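Local coordinates for DUF2790 domain-containing protein (Pseudomonas aeruginosa, PDB 4F98), which is of unknown function, belongs to the DUF2790 family and probably carries a signal peptide in its full-length form, at residues Glu16-Tyr19 with Gly20-Leu23. Sequence-based numbering, arbitrary orientation. Where two conformers were deposited one is given.
Sequences EYHY and GMQL. With GOL (glycerol), chain B.
M21 and L23 both reach back to the Y17 ring. M21 CE lies 3.5 Å from Y17 CD1 and L23 CD1 3.4 Å from Y17 CE1; both methyls approach the ring obliquely. M21, a selenomethionine, is extended up to its chi3 bend (44°). That bend brings CE to 3.5 Å from H18 N, beside the H18 ring edge. F59 of the same chain meets the Y17 ring edge-to-face.

One backbone bond closes the turn: M21 N donates to H18 O at 3.1 Å. A water in the Y17 ring plane is hydrogen-bonded to Y17 OH and donates to M21 O. G20 N, over one face of the Y19 ring, donates to glycerol O2. H18 NE2 donates almost straight, in its ring plane, to the anti lone pair of E16 OE2 (2.7 Å).

W62 of the second subunit packs on L23, and its NE1 is hydrogen-bonded to Y17 OH. Y19 OH is hydrogen-bonded to L60 N of that subunit, and the two Y19 rings meet nearly parallel. G20, third in the turn, has a phi (88°) that would crowd a CB against Y19 O. H18 to M21 form a type II beta turn before strand 27-31, at the dimer interface.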
loop_
_atom_site.group_PDB
_atom_site.type_symbol
_atom_site.label_atom_id
_atom_site.label_comp_id
_atom_site.label_asym_id
_atom_site.label_seq_id
_atom_site.Cartn_x
_atom_site.Cartn_y
_atom_site.Cartn_z
ATOM N N GLU A 16 -17.177 0.873 3.116
ATOM C CA GLU A 16 -16.564 2.185 3.134
ATOM C C GLU A 16 -15.204 2.118 3.821
ATOM O O GLU A 16 -15.106 1.596 4.922
ATOM C CB GLU A 16 -17.510 3.166 3.844
ATOM C CG GLU A 16 -16.952 4.573 3.993
ATOM C CD GLU A 16 -17.982 5.619 4.347
ATOM O OE1 GLU A 16 -19.183 5.334 4.215
ATOM O OE2 GLU A 16 -17.596 6.731 4.750
ATOM N N TYR A 17 -14.192 2.636 3.122
ATOM C CA TYR A 17 -12.881 2.698 3.739
ATOM C C TYR A 17 -12.276 4.092 3.462
ATOM O O TYR A 17 -12.642 4.822 2.529
ATOM C CB TYR A 17 -12.034 1.444 3.379
ATOM C CG TYR A 17 -10.615 1.410 3.902
ATOM C CD1 TYR A 17 -10.341 1.394 5.267
ATOM C CD2 TYR A 17 -9.552 1.423 3.032
ATOM C CE1 TYR A 17 -9.051 1.398 5.740
ATOM C CE2 TYR A 17 -8.246 1.408 3.506
ATOM C CZ TYR A 17 -8.011 1.403 4.860
ATOM O OH TYR A 17 -6.730 1.381 5.365
ATOM N N HIS A 18 -11.470 4.504 4.428
ATOM C CA HIS A 18 -10.789 5.801 4.388
ATOM C C HIS A 18 -9.345 5.578 4.722
ATOM O O HIS A 18 -9.043 4.982 5.754
ATOM C CB HIS A 18 -11.449 6.804 5.342
ATOM C CG HIS A 18 -12.831 7.148 4.930
ATOM N ND1 HIS A 18 -13.088 8.014 3.898
ATOM C CD2 HIS A 18 -14.028 6.671 5.342
ATOM C CE1 HIS A 18 -14.397 8.095 3.721
ATOM N NE2 HIS A 18 -14.991 7.269 4.572
ATOM N N TYR A 19 -8.460 6.088 3.874
ATOM C CA TYR A 19 -7.030 6.022 4.145
ATOM C C TYR A 19 -6.727 6.598 5.521
ATOM O O TYR A 19 -7.218 7.688 5.850
ATOM C CB TYR A 19 -6.219 6.816 3.118
ATOM C CG TYR A 19 -4.748 6.890 3.494
ATOM C CD1 TYR A 19 -3.869 5.859 3.162
ATOM C CD2 TYR A 19 -4.244 7.968 4.223
ATOM C CE1 TYR A 19 -2.500 5.930 3.516
ATOM C CE2 TYR A 19 -2.888 8.040 4.592
ATOM C CZ TYR A 19 -2.032 7.009 4.249
ATOM O OH TYR A 19 -0.724 7.042 4.619
ATOM N N GLY A 20 -5.929 5.884 6.300
ATOM C CA GLY A 20 -5.486 6.391 7.604
ATOM C C GLY A 20 -6.424 6.079 8.745
ATOM O O GLY A 20 -6.110 6.344 9.908
HETATM N N MSE A 21 -7.566 5.479 8.441
HETATM C CA MSE A 21 -8.533 5.203 9.485
HETATM C C MSE A 21 -8.047 4.039 10.333
HETATM O O MSE A 21 -7.527 3.046 9.816
HETATM C CB MSE A 21 -9.900 4.897 8.913
HETATM C CG MSE A 21 -10.943 4.669 9.987
HETATM SE SE MSE A 21 -12.568 4.504 9.116
HETATM C CE MSE A 21 -12.073 3.346 7.636
ATOM N N GLN A 22 -8.208 4.194 11.647
ATOM C CA GLN A 22 -7.946 3.128 12.613
ATOM C C GLN A 22 -9.006 2.039 12.389
ATOM O O GLN A 22 -10.199 2.326 12.347
ATOM C CB GLN A 22 -8.035 3.644 14.058
ATOM N N LEU A 23 -8.551 0.817 12.151
ATOM C CA LEU A 23 -9.440 -0.349 12.021
ATOM C C LEU A 23 -9.110 -1.343 13.121
ATOM O O LEU A 23 -8.022 -1.304 13.710
ATOM C CB LEU A 23 -9.289 -1.016 10.646
ATOM C CG LEU A 23 -9.670 -0.190 9.417
ATOM C CD1 LEU A 23 -9.424 -0.996 8.143
ATOM C CD2 LEU A 23 -11.104 0.261 9.468
HETATM C C1 GOL B . -3.414 3.331 6.308
HETATM O O1 GOL B . -4.356 3.440 7.362
HETATM C C2 GOL B . -4.088 2.528 5.218
HETATM O O2 GOL B . -5.258 3.225 4.895
HETATM C C3 GOL B . -3.306 2.268 3.931
HETATM O O3 GOL B . -4.181 1.949 2.854
HETATM O O HOH W 1 -6.249 1.501 8.088
#